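Local coordinates for ferric-siderophore receptor protein (Streptomyces coelicolor, PDB 2X4L) that probably captures iron-loaded siderophores at the cell surface and hands them to a membrane transporter for uptake, at residues 250-253 with 254-257; 275-279 with 280-284; 104-108 with 109-113; 219-222 with 223-227; 194-197 with 198-201. One frame throughout, in Å; residues are numbered along the deposited sequence.

Contact 1 (250-253 with 254-257)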
loop_
_atom_site.group_PDB
_atom_site.type_symbol
_atom_site.label_atom_id
_atom_site.label_comp_id
_atom_site.label_asym_id
_atom_site.label_seq_id
_atom_site.Cartn_x
_atom_site.Cartn_y
_atom_site.Cartn_z
ATOM N N LEU A 250 18.777 -4.715 8.681
ATOM C CA LEU A 250 20.072 -5.319 8.438
ATOM C C LEU A 250 21.034 -4.291 7.849
ATOM O O LEU A 250 20.686 -3.471 6.980
ATOM C CB LEU A 250 19.933 -6.429 7.434
ATOM C CG LEU A 250 19.145 -7.661 7.881
ATOM C CD1 LEU A 250 19.073 -8.531 6.593
ATOM C CD2 LEU A 250 19.857 -8.354 9.027
ATOM N N SER A 251 22.311 -4.405 8.223
ATOM C CA SER A 251 23.326 -3.572 7.527
ATOM C C SER A 251 23.482 -4.032 6.106
ATOM O O SER A 251 23.190 -5.198 5.802
ATOM C CB SER A 251 24.702 -3.708 8.232
ATOM O OG SER A 251 24.598 -3.177 9.525
ATOM N N TRP A 252 23.919 -3.124 5.231
ATOM C CA TRP A 252 23.978 -3.517 3.846
ATOM C C TRP A 252 24.898 -4.685 3.625
ATOM O O TRP A 252 24.685 -5.522 2.761
ATOM C CB TRP A 252 24.398 -2.339 3.005
ATOM C CG TRP A 252 23.205 -1.536 2.604
ATOM C CD1 TRP A 252 22.863 -0.343 3.085
ATOM C CD2 TRP A 252 22.203 -1.912 1.653
ATOM N NE1 TRP A 252 21.672 0.074 2.513
ATOM C CE2 TRP A 252 21.260 -0.872 1.626
ATOM C CE3 TRP A 252 22.029 -3.020 0.833
ATOM C CZ2 TRP A 252 20.127 -0.886 0.790
ATOM C CZ3 TRP A 252 20.859 -3.074 -0.006
ATOM C CH2 TRP A 252 19.947 -2.001 0.005
ATOM N N GLU A 253 25.971 -4.729 4.413
ATOM C CA GLU A 253 26.884 -5.839 4.298
ATOM C C GLU A 253 26.279 -7.126 4.786
ATOM O O GLU A 253 26.845 -8.159 4.544
ATOM C CB GLU A 253 28.260 -5.546 4.980
ATOM C CG GLU A 253 28.205 -5.195 6.445
ATOM C CD GLU A 253 27.971 -3.669 6.728
ATOM O OE1 GLU A 253 27.450 -2.911 5.822
ATOM O OE2 GLU A 253 28.319 -3.243 7.881
ATOM N N ASN A 254 25.084 -7.114 5.403
ATOM C CA ASN A 254 24.501 -8.360 5.889
ATOM C C ASN A 254 23.178 -8.736 5.177
ATOM O O ASN A 254 22.369 -9.608 5.661
ATOM C CB ASN A 254 24.208 -8.331 7.391
ATOM C CG ASN A 254 23.671 -9.704 7.912
ATOM O OD1 ASN A 254 23.994 -10.813 7.356
ATOM N ND2 ASN A 254 22.852 -9.642 9.000
ATOM N N VAL A 255 23.036 -8.206 3.963
ATOM C CA VAL A 255 21.769 -8.510 3.223
ATOM C C VAL A 255 21.650 -9.970 2.745
ATOM O O VAL A 255 20.593 -10.440 2.331
ATOM C CB VAL A 255 21.466 -7.508 2.097
ATOM C CG1 VAL A 255 21.238 -6.110 2.702
ATOM C CG2 VAL A 255 22.534 -7.561 1.005
ATOM N N ASP A 256 22.757 -10.723 2.791
ATOM C CA ASP A 256 22.706 -12.148 2.492
ATOM C C ASP A 256 22.335 -13.067 3.678
ATOM O O ASP A 256 22.449 -14.278 3.595
ATOM C CB ASP A 256 24.053 -12.591 1.889
ATOM C CG ASP A 256 25.264 -12.226 2.803
ATOM O OD1 ASP A 256 25.190 -11.555 3.861
ATOM O OD2 ASP A 256 26.432 -12.546 2.409
ATOM N N LYS A 257 21.775 -12.495 4.738
ATOM C CA LYS A 257 21.420 -13.291 5.901
ATOM C C LYS A 257 20.548 -14.491 5.599
ATOM O O LYS A 257 20.755 -15.574 6.207
ATOM C CB LYS A 257 20.826 -12.405 7.009
ATOM C CG LYS A 257 20.419 -13.124 8.252
ATOM C CD LYS A 257 19.976 -12.244 9.411
ATOM C CE LYS A 257 19.562 -13.138 10.556
ATOM N NZ LYS A 257 19.175 -12.386 11.777
#
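The indole of W252 meets V255 obliquely. V255 CG1 comes within 3.7 Å of W252 CE3, on the six-membered part of the ring. F211 meets the same indole with its ring plane turned by about 70°. I277, E279 and W282 also touch W252, and its NE1 is bonded to S207 O. The indole is therefore buried and its one polar atom is satisfied. The second flat group is the N254 amide. Its CG is anti to the backbone N (chi1 -176°), which carries the amide back toward L250. There N254 ND2 lies 3.3 Å from L250 CD2. The same methyl meets the aliphatic chain of K257, with L250 CD2 3.9 Å from K257 CD. The L250 and K257 side chains cross at about a right angle. K257 is fully extended beyond CG, and its NZ makes a salt bridge with E248.

The backbone winds tightly between these groups. N254 N donates to S251 O over 2.7 Å. V255 N reaches W252 O only weakly, at 3.4 Å. Both V255 methyls press on that oxygen: V255 CG2 is 3.4 Å from W252 O and V255 CG1 is 3.5 Å from W252 O. Further on, K257 N bonds N254 O at 3.1 Å and closes a type I beta turn. Strand 247-251 pairs with strand 210-214; L250 touches V213 there, and V255 touches F211. This is a sheet strand that ends in a short 3-10 turn and a type I turn, with a buried tryptophan at the bend, packed among F211, I277 and W282.

Contact 2 (275-279 with 280-284)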
loop_
_atom_site.group_PDB
_atom_site.type_symbol
_atom_site.label_atom_id
_atom_site.label_comp_id
_atom_site.label_asym_id
_atom_site.label_seq_id
_atom_site.Cartn_x
_atom_site.Cartn_y
_atom_site.Cartn_z
ATOM N N ALA A 275 16.832 -1.001 -9.209
ATOM C CA ALA A 275 17.750 -0.607 -10.285
ATOM C C ALA A 275 18.887 0.320 -9.822
ATOM O O ALA A 275 19.945 0.450 -10.470
ATOM C CB ALA A 275 16.983 0.048 -11.393
ATOM N N ASP A 276 18.670 0.975 -8.676
ATOM C CA ASP A 276 19.525 2.032 -8.192
ATOM C C ASP A 276 20.394 1.597 -7.039
ATOM O O ASP A 276 21.142 2.366 -6.452
ATOM C CB ASP A 276 18.662 3.240 -7.730
ATOM C CG ASP A 276 17.900 3.889 -8.827
ATOM O OD1 ASP A 276 18.562 4.124 -9.866
ATOM O OD2 ASP A 276 16.707 4.176 -8.649
ATOM N N ILE A 277 20.213 0.358 -6.560
ATOM C CA ILE A 277 20.994 -0.139 -5.472
ATOM C C ILE A 277 22.375 -0.522 -5.989
ATOM O O ILE A 277 22.503 -1.287 -6.926
ATOM C CB ILE A 277 20.287 -1.367 -4.799
ATOM C CG1 ILE A 277 19.014 -0.931 -4.182
ATOM C CG2 ILE A 277 21.232 -1.999 -3.775
ATOM C CD1 ILE A 277 18.159 -2.204 -3.703
ATOM N N THR A 278 23.395 0.059 -5.408
ATOM C CA THR A 278 24.756 -0.083 -6.006
ATOM C C THR A 278 25.599 -0.962 -5.085
ATOM O O THR A 278 26.758 -1.324 -5.403
ATOM C CB THR A 278 25.482 1.321 -6.260
ATOM O OG1 THR A 278 25.553 1.958 -4.987
ATOM C CG2 THR A 278 24.573 2.199 -7.120
ATOM N N GLU A 279 25.033 -1.301 -3.922
ATOM C CA GLU A 279 25.815 -2.001 -2.899
ATOM C C GLU A 279 26.187 -3.401 -3.393
ATOM O O GLU A 279 25.351 -4.176 -3.949
ATOM C CB GLU A 279 25.005 -2.049 -1.541
ATOM C CG GLU A 279 25.461 -3.260 -0.637
ATOM C CD GLU A 279 26.792 -3.027 0.059
ATOM O OE1 GLU A 279 27.181 -1.851 0.231
ATOM O OE2 GLU A 279 27.507 -4.018 0.349
ATOM N N GLY A 280 27.469 -3.745 -3.243
ATOM C CA GLY A 280 28.006 -5.005 -3.786
ATOM C C GLY A 280 27.430 -6.283 -3.238
ATOM O O GLY A 280 27.211 -7.235 -3.967
ATOM N N THR A 281 27.063 -6.243 -1.964
ATOM C CA THR A 281 26.448 -7.399 -1.317
ATOM C C THR A 281 25.082 -7.711 -1.940
ATOM O O THR A 281 24.711 -8.851 -2.087
ATOM C CB THR A 281 26.291 -7.131 0.179
ATOM O OG1 THR A 281 27.597 -6.742 0.689
ATOM C CG2 THR A 281 25.932 -8.404 0.874
ATOM N N TRP A 282 24.317 -6.662 -2.238
ATOM C CA TRP A 282 23.031 -6.823 -2.957
ATOM C C TRP A 282 23.231 -7.409 -4.368
ATOM O O TRP A 282 22.532 -8.350 -4.790
ATOM C CB TRP A 282 22.397 -5.431 -3.017
ATOM C CG TRP A 282 21.261 -5.368 -4.072
ATOM C CD1 TRP A 282 21.346 -4.990 -5.391
ATOM C CD2 TRP A 282 19.891 -5.759 -3.852
ATOM N NE1 TRP A 282 20.108 -5.139 -6.013
ATOM C CE2 TRP A 282 19.217 -5.600 -5.081
ATOM C CE3 TRP A 282 19.179 -6.306 -2.733
ATOM C CZ2 TRP A 282 17.857 -5.884 -5.248
ATOM C CZ3 TRP A 282 17.810 -6.551 -2.915
ATOM C CH2 TRP A 282 17.193 -6.350 -4.186
ATOM N N LYS A 283 24.180 -6.834 -5.087
ATOM C CA LYS A 283 24.369 -7.221 -6.488
ATOM C C LYS A 283 24.818 -8.661 -6.594
ATOM O O LYS A 283 24.622 -9.303 -7.656
ATOM C CB LYS A 283 25.456 -6.300 -7.126
ATOM C CG LYS A 283 24.971 -4.871 -7.366
ATOM C CD LYS A 283 25.803 -4.113 -8.408
ATOM C CE LYS A 283 27.018 -3.530 -7.762
ATOM N NZ LYS A 283 27.285 -2.215 -8.404
ATOM N N GLN A 284 25.373 -9.175 -5.534
ATOM C CA GLN A 284 25.780 -10.542 -5.512
ATOM C C GLN A 284 24.746 -11.548 -5.024
ATOM O O GLN A 284 24.992 -12.683 -4.987
ATOM C CB GLN A 284 27.070 -10.685 -4.751
ATOM C CG GLN A 284 28.243 -10.016 -5.508
ATOM C CD GLN A 284 28.473 -10.617 -6.895
ATOM O OE1 GLN A 284 28.442 -9.919 -7.926
ATOM N NE2 GLN A 284 28.697 -11.917 -6.925
#
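E279 reaches T281 through a bent side chain. CG of E279 is anti to its backbone N (chi1 155°), and a turn at chi2 (76°) folds the carboxylate forward over the start of the helix. T281 OG1 lies beside its own backbone N, so both donors face one oxygen. T281 OG1 gives its proton to E279 OE2 over 2.7 Å, on the anti lone pair. T281 N donates to E279 OE2 over 3.2 Å, from above the carboxylate plane. Two bonds thus grip OE2. The two side chains lie side by side and point the same way.

E279 is the N-cap of helix 280-283, and its carboxylate caps an N-H of the first turn. The negative charge probably also suits the positive end of the helix dipole. With an alanine here, T281 N and OG1 would probably lose their shared acceptor and the T281 hydroxyl would be freer to turn. The first helical bond runs from K283 N to E279 O and is 3.1 Å long. K283 then bends back at chi3 and chi4, and its NZ makes a weak bond with T278 O.

The apolar side is closed by I277 and W282. I277 CG2 sits over one face of the indole, 3.6 Å from the centroid of the W282 five-membered ring, in a CH-pi contact. I277 CD1 lies over the same indole, 3.8 Å from W282 CE2. M265 of strand 262-266 touches both residues.

Contact 3 (104-108 with 109-113)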
loop_
_atom_site.group_PDB
_atom_site.type_symbol
_atom_site.label_atom_id
_atom_site.label_comp_id
_atom_site.label_asym_id
_atom_site.label_seq_id
_atom_site.Cartn_x
_atom_site.Cartn_y
_atom_site.Cartn_z
ATOM N N GLU A 104 -3.437 25.709 5.678
ATOM C CA GLU A 104 -4.118 26.847 5.058
ATOM C C GLU A 104 -4.668 26.444 3.691
ATOM O O GLU A 104 -5.794 26.813 3.358
ATOM C CB GLU A 104 -3.177 28.040 4.895
ATOM C CG GLU A 104 -2.700 28.657 6.253
ATOM C CD GLU A 104 -1.616 29.794 6.071
ATOM O OE1 GLU A 104 -1.422 30.366 4.951
ATOM O OE2 GLU A 104 -0.946 30.137 7.081
ATOM N N LYS A 105 -3.875 25.716 2.902
ATOM C CA LYS A 105 -4.353 25.332 1.581
ATOM C C LYS A 105 -5.440 24.284 1.739
ATOM O O LYS A 105 -6.403 24.228 0.914
ATOM C CB LYS A 105 -3.184 24.737 0.789
ATOM C CG LYS A 105 -3.524 24.502 -0.617
ATOM C CD LYS A 105 -3.720 25.963 -1.252
ATOM C CE LYS A 105 -3.461 25.925 -2.739
ATOM N NZ LYS A 105 -2.534 24.796 -2.928
ATOM N N TYR A 106 -5.383 23.396 2.787
ATOM C CA TYR A 106 -6.465 22.452 3.007
ATOM C C TYR A 106 -7.805 23.223 3.264
ATOM O O TYR A 106 -8.801 22.846 2.707
ATOM C CB TYR A 106 -6.061 21.631 4.218
ATOM C CG TYR A 106 -7.055 20.634 4.733
ATOM C CD1 TYR A 106 -7.703 19.750 3.884
ATOM C CD2 TYR A 106 -7.386 20.576 6.101
ATOM C CE1 TYR A 106 -8.613 18.801 4.394
ATOM C CE2 TYR A 106 -8.270 19.644 6.594
ATOM C CZ TYR A 106 -8.862 18.721 5.730
ATOM O OH TYR A 106 -9.791 17.777 6.131
ATOM N N ALA A 107 -7.742 24.237 4.154
ATOM C CA ALA A 107 -8.948 25.012 4.406
ATOM C C ALA A 107 -9.537 25.618 3.143
ATOM O O ALA A 107 -10.773 25.687 3.009
ATOM C CB ALA A 107 -8.629 26.129 5.361
ATOM N N SER A 108 -8.648 26.061 2.233
ATOM C CA SER A 108 -9.084 26.693 0.987
ATOM C C SER A 108 -9.925 25.753 0.098
ATOM O O SER A 108 -10.653 26.234 -0.801
ATOM C CB SER A 108 -7.902 27.300 0.240
ATOM O OG SER A 108 -7.316 26.298 -0.519
ATOM N N LEU A 109 -9.861 24.427 0.329
ATOM C CA LEU A 109 -10.643 23.458 -0.454
ATOM C C LEU A 109 -12.012 23.301 0.096
ATOM O O LEU A 109 -12.766 22.509 -0.473
ATOM C CB LEU A 109 -9.924 22.056 -0.520
ATOM C CG LEU A 109 -8.466 22.164 -1.055
ATOM C CD1 LEU A 109 -7.940 20.782 -1.091
ATOM C CD2 LEU A 109 -8.405 22.709 -2.492
ATOM N N ALA A 110 -12.390 23.990 1.194
ATOM C CA ALA A 110 -13.688 23.771 1.822
ATOM C C ALA A 110 -13.985 22.286 2.065
ATOM O O ALA A 110 -14.953 21.702 1.607
ATOM C CB ALA A 110 -14.783 24.451 0.949
ATOM N N PRO A 111 -13.066 21.601 2.745
ATOM C CA PRO A 111 -13.128 20.158 2.841
ATOM C C PRO A 111 -14.337 19.683 3.623
ATOM O O PRO A 111 -14.729 20.293 4.651
ATOM C CB PRO A 111 -11.826 19.769 3.592
ATOM C CG PRO A 111 -11.536 20.986 4.415
ATOM C CD PRO A 111 -11.965 22.147 3.558
ATOM N N GLU A 112 -14.927 18.590 3.171
ATOM C CA GLU A 112 -16.118 17.978 3.822
ATOM C C GLU A 112 -15.776 16.662 4.536
ATOM O O GLU A 112 -16.439 16.255 5.470
ATOM C CB GLU A 112 -17.282 17.812 2.838
ATOM C CG GLU A 112 -17.918 19.186 2.514
ATOM C CD GLU A 112 -18.725 19.179 1.285
ATOM O OE1 GLU A 112 -18.484 18.480 0.306
ATOM O OE2 GLU A 112 -19.636 20.050 1.270
ATOM N N VAL A 113 -14.724 15.981 4.097
ATOM C CA VAL A 113 -14.247 14.768 4.800
ATOM C C VAL A 113 -12.810 14.590 4.352
ATOM O O VAL A 113 -12.432 14.863 3.216
ATOM C CB VAL A 113 -15.163 13.502 4.443
ATOM C CG1 VAL A 113 -15.005 13.108 2.937
ATOM C CG2 VAL A 113 -14.890 12.320 5.391
#
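Y106 and P111 face each other across the C-terminal end of helix 103-108, where the chain turns toward strand 113-118. P111 lies over one face of the tyrosine ring. Its CG is 3.9 Å from the centroid of the Y106 ring, 21° off the ring normal and offset toward the rim, in a CH-pi contact. P111 CB lies farther out, 3.5 Å from Y106 CE1. CG of Y106 is anti to the backbone N (chi1 176°), which swings the ring along the helix toward the proline. P111 CD meets the backbone as well, at 3.4 Å from Y106 O.

The helix tightens as it ends. L109 N donates to Y106 O and A110 N donates to A107 O, each over 3.0 Å. Both are three-residue spans. A110 then leaves the helix with positive phi (49°), and P111 follows it. The helix belongs to a beta-alpha-beta crossover: strands 92-95 and 113-118 lie parallel in one sheet, with strands 67-69 and 48-51 between them.

S108 OG turns back along the helix and donates to K105 O over 2.7 Å. L109 CG rests 3.5 Å from the same K105 O. V49 of strand 48-51 touches Y106, L109 and P111. Y106 also touches V136 and L139 of helix 133-139.

Contact 4 (219-222 with 223-227)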
loop_
_atom_site.group_PDB
_atom_site.type_symbol
_atom_site.label_atom_id
_atom_site.label_comp_id
_atom_site.label_asym_id
_atom_site.label_seq_id
_atom_site.Cartn_x
_atom_site.Cartn_y
_atom_site.Cartn_z
ATOM N N SER A 219 1.372 -6.794 7.819
ATOM C CA SER A 219 1.175 -6.154 6.520
ATOM C C SER A 219 -0.027 -6.769 5.820
ATOM O O SER A 219 -0.211 -7.986 5.864
ATOM C CB SER A 219 2.425 -6.301 5.652
ATOM O OG SER A 219 3.503 -5.542 6.174
ATOM N N VAL A 220 -0.853 -5.945 5.179
ATOM C CA VAL A 220 -2.082 -6.512 4.536
ATOM C C VAL A 220 -1.764 -7.348 3.331
ATOM O O VAL A 220 -2.429 -8.370 3.047
ATOM C CB VAL A 220 -3.160 -5.419 4.249
ATOM C CG1 VAL A 220 -3.607 -4.904 5.636
ATOM C CG2 VAL A 220 -2.647 -4.366 3.342
ATOM N N ASP A 221 -0.794 -6.911 2.536
ATOM C CA ASP A 221 -0.409 -7.666 1.333
ATOM C C ASP A 221 0.223 -8.984 1.713
ATOM O O ASP A 221 -0.196 -10.058 1.222
ATOM C CB ASP A 221 0.419 -6.838 0.341
ATOM C CG ASP A 221 1.744 -6.360 0.939
ATOM O OD1 ASP A 221 1.801 -6.084 2.171
ATOM O OD2 ASP A 221 2.692 -6.272 0.119
ATOM N N LEU A 222 1.264 -8.918 2.540
ATOM C CA LEU A 222 2.004 -10.130 2.886
ATOM C C LEU A 222 1.153 -11.129 3.609
ATOM O O LEU A 222 1.306 -12.308 3.394
ATOM C CB LEU A 222 3.295 -9.810 3.649
ATOM C CG LEU A 222 4.196 -8.801 2.986
ATOM C CD1 LEU A 222 5.467 -8.623 3.879
ATOM C CD2 LEU A 222 4.575 -9.251 1.560
ATOM N N GLU A 223 0.245 -10.676 4.514
ATOM C CA GLU A 223 -0.593 -11.637 5.248
ATOM C C GLU A 223 -1.477 -12.349 4.249
ATOM O O GLU A 223 -1.713 -13.596 4.384
ATOM C CB GLU A 223 -1.473 -10.913 6.309
ATOM C CG GLU A 223 -0.687 -10.583 7.557
ATOM C CD GLU A 223 -1.615 -10.326 8.712
ATOM O OE1 GLU A 223 -2.843 -10.764 8.643
ATOM O OE2 GLU A 223 -1.148 -9.702 9.730
ATOM N N TYR A 224 -1.960 -11.642 3.218
ATOM C CA TYR A 224 -2.838 -12.293 2.254
ATOM C C TYR A 224 -2.011 -13.283 1.371
ATOM O O TYR A 224 -2.436 -14.433 1.179
ATOM C CB TYR A 224 -3.537 -11.236 1.366
ATOM C CG TYR A 224 -4.531 -11.803 0.409
ATOM C CD1 TYR A 224 -5.487 -12.672 0.808
ATOM C CD2 TYR A 224 -4.560 -11.351 -0.958
ATOM C CE1 TYR A 224 -6.480 -13.121 -0.057
ATOM C CE2 TYR A 224 -5.492 -11.897 -1.823
ATOM C CZ TYR A 224 -6.486 -12.687 -1.371
ATOM O OH TYR A 224 -7.548 -13.241 -2.206
ATOM N N PHE A 225 -0.874 -12.829 0.887
ATOM C CA PHE A 225 -0.013 -13.704 0.046
ATOM C C PHE A 225 0.354 -14.986 0.842
ATOM O O PHE A 225 0.325 -16.120 0.302
ATOM C CB PHE A 225 1.300 -12.992 -0.381
ATOM C CG PHE A 225 1.097 -11.744 -1.166
ATOM C CD1 PHE A 225 -0.039 -11.509 -1.907
ATOM C CD2 PHE A 225 2.125 -10.795 -1.113
ATOM C CE1 PHE A 225 -0.208 -10.283 -2.634
ATOM C CE2 PHE A 225 2.023 -9.596 -1.791
ATOM C CZ PHE A 225 0.901 -9.349 -2.568
ATOM N N LYS A 226 0.690 -14.821 2.116
ATOM C CA LYS A 226 0.967 -15.986 2.994
ATOM C C LYS A 226 -0.227 -16.931 3.117
ATOM O O LYS A 226 -0.079 -18.145 3.026
ATOM C CB LYS A 226 1.432 -15.525 4.387
ATOM C CG LYS A 226 1.786 -16.727 5.300
ATOM C CD LYS A 226 2.435 -16.366 6.630
ATOM C CE LYS A 226 3.327 -17.560 7.302
ATOM N NZ LYS A 226 4.790 -17.814 6.869
ATOM N N ALA A 227 -1.409 -16.357 3.283
ATOM C CA ALA A 227 -2.651 -17.156 3.395
ATOM C C ALA A 227 -2.884 -17.942 2.121
ATOM O O ALA A 227 -3.459 -19.061 2.189
ATOM C CB ALA A 227 -3.814 -16.196 3.704
#
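The F225 ring lies over the D221 carbonyl, one helical turn back. D221 O stands 3.2 Å above the ring plane, offset toward the rim. The nearest ring atom is F225 CG. The same oxygen accepts from F225 N over 2.9 Å, in a nearly straight bond (171°). The D221 side chain crosses the ring obliquely, with carboxylate and ring planes 69° apart. D221 CB touches the far end of the ring, 3.8 Å from F225 CE2. CG of D221 sits between its backbone N and carbonyl carbon (chi1 62°), which leaves D221 OD2 3.9 Å from F225 CE2. The carboxylate makes a salt bridge with R296. From a neighbouring position L222 also crosses F225 obliquely, with L222 CD2 3.9 Å from F225 CD2.

The extended E223 side chain runs back past the helix start. E223 CG comes 3.1 Å from S219 O, which also accepts from E223 N over 3.0 Å. E223 OE2 takes the N-H of L218. It lies near D149, a like charge that may raise its affinity for a proton.

S219 stands at the N-cap, and the rest is helix 220-227 from end to end. F225 is packed between helix 304-320, through L310, L311 and L314, and L189 of helix 173-195. F232 of strand 231-232 touches both L222 and F225.

Contact 5 (194-197 with 198-201)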
loop_
_atom_site.group_PDB
_atom_site.type_symbol
_atom_site.label_atom_id
_atom_site.label_comp_id
_atom_site.label_asym_id
_atom_site.label_seq_id
_atom_site.Cartn_x
_atom_site.Cartn_y
_atom_site.Cartn_z
ATOM N N LYS A 194 1.236 -23.438 -4.757
ATOM C CA LYS A 194 1.125 -24.889 -4.673
ATOM C C LYS A 194 2.116 -25.634 -5.584
ATOM O O LYS A 194 2.681 -26.723 -5.191
ATOM C CB LYS A 194 -0.332 -25.316 -4.998
ATOM C CG LYS A 194 -0.540 -26.782 -4.735
ATOM C CD LYS A 194 -1.902 -27.227 -5.114
ATOM C CE LYS A 194 -2.967 -26.206 -4.851
ATOM N NZ LYS A 194 -3.814 -26.413 -6.066
ATOM N N ALA A 195 2.296 -25.089 -6.796
ATOM C CA ALA A 195 3.269 -25.705 -7.739
ATOM C C ALA A 195 4.717 -25.569 -7.350
ATOM O O ALA A 195 5.546 -26.357 -7.823
ATOM C CB ALA A 195 3.056 -25.180 -9.153
ATOM N N LYS A 196 5.033 -24.486 -6.630
ATOM C CA LYS A 196 6.473 -24.078 -6.385
ATOM C C LYS A 196 6.720 -23.832 -4.892
ATOM O O LYS A 196 7.146 -22.719 -4.490
ATOM C CB LYS A 196 6.769 -22.810 -7.240
ATOM C CG LYS A 196 6.633 -22.905 -8.805
ATOM C CD LYS A 196 7.695 -23.826 -9.439
ATOM C CE LYS A 196 9.120 -23.174 -9.495
ATOM N NZ LYS A 196 9.119 -22.069 -10.496
ATOM N N PRO A 197 6.507 -24.860 -4.015
ATOM C CA PRO A 197 6.467 -24.636 -2.563
ATOM C C PRO A 197 7.906 -24.370 -2.095
ATOM O O PRO A 197 8.082 -23.784 -1.002
ATOM C CB PRO A 197 5.926 -25.976 -2.000
ATOM C CG PRO A 197 6.297 -26.953 -3.004
ATOM C CD PRO A 197 6.027 -26.225 -4.345
ATOM N N GLU A 198 8.863 -24.700 -2.967
ATOM C CA GLU A 198 10.305 -24.545 -2.567
ATOM C C GLU A 198 10.817 -23.137 -2.795
ATOM O O GLU A 198 11.902 -22.781 -2.281
ATOM C CB GLU A 198 11.189 -25.519 -3.345
ATOM C CG GLU A 198 11.439 -25.255 -4.815
ATOM C CD GLU A 198 10.206 -25.547 -5.779
ATOM O OE1 GLU A 198 9.141 -25.944 -5.280
ATOM O OE2 GLU A 198 10.319 -25.363 -6.998
ATOM N N ILE A 199 10.062 -22.329 -3.537
ATOM C CA ILE A 199 10.454 -20.930 -3.838
ATOM C C ILE A 199 10.256 -20.005 -2.639
ATOM O O ILE A 199 9.109 -19.810 -2.203
ATOM C CB ILE A 199 9.764 -20.390 -5.128
ATOM C CG1 ILE A 199 10.156 -21.297 -6.314
ATOM C CG2 ILE A 199 10.094 -18.887 -5.289
ATOM C CD1 ILE A 199 11.723 -21.361 -6.631
ATOM N N ARG A 200 11.345 -19.472 -2.101
ATOM C CA ARG A 200 11.343 -18.645 -0.856
ATOM C C ARG A 200 11.327 -17.177 -1.265
ATOM O O ARG A 200 12.197 -16.739 -2.041
ATOM C CB ARG A 200 12.624 -18.878 -0.071
ATOM C CG ARG A 200 12.698 -20.295 0.377
ATOM C CD ARG A 200 14.116 -20.795 0.701
ATOM N NE ARG A 200 14.937 -20.864 -0.473
ATOM C CZ ARG A 200 16.207 -21.283 -0.520
ATOM N NH1 ARG A 200 16.827 -21.731 0.543
ATOM N NH2 ARG A 200 16.812 -21.271 -1.679
ATOM N N VAL A 201 10.323 -16.446 -0.837
ATOM C CA VAL A 201 10.166 -15.013 -1.129
ATOM C C VAL A 201 10.594 -14.129 0.018
ATOM O O VAL A 201 10.136 -14.390 1.154
ATOM C CB VAL A 201 8.675 -14.754 -1.437
ATOM C CG1 VAL A 201 8.535 -13.234 -1.818
ATOM C CG2 VAL A 201 8.263 -15.663 -2.642
HETATM O O HOH W 1 8.107 -27.388 -7.506
#
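K196 and I199 make the apolar, well-packed side of this turn. Their side chains lie side by side and point the same way. K196 CB is 3.8 Å from I199 CG1, and K196 CE approaches that carbon equally. I199 N donates to K196 O over 3.1 Å, closing a type I beta turn from K196 to I199. The lysine curls at chi2, chi3 and chi4, and its NZ is held by the carbonyls of I318, E319 and A321.

E198 doubles back at chi2 (-73°) and lays its carboxylate against the K196-P197 peptide. E198 OE1 itself lies close, 3.2 Å from K196 C. The looser part is the rest of this partly exposed, water-bridged carboxylate. A water donates to A195 O and to E198 OE1, 2.8 Å from each, and so links the helix end to the carboxylate. E198 OE2 and K196 NZ stay 5.0 Å apart, too far for a salt bridge. A glycine in place of E198 would probably leave the water without its second anchor and the K196-P197 peptide uncovered.

The turn joins helix 173-195 to strand 200-206. I199 packs on V262 of strand 262-266. P197 O bonds N231 ND2 on strand 231-232.

Contacts 1 and 2 form one patch: their centres are 11 Å apart, and T281 packs on W252 and V255, with V255 CG2 3.5 Å from T281 CG2. Contact 5 reaches the same mixed sheet as contact 1, its centre about 23 Å away. Contact 4 lies nearest the middle of the chain, about 15 Å from contact 5 between centres. Contact 3 stands apart, beside the five-stranded parallel sheet, about 45 Å from contact 1 between centres. The five-stranded parallel sheet and the six-stranded mixed sheet are consistent with the two lobes of this binding-protein family, in which the ligand is held in the cleft between them.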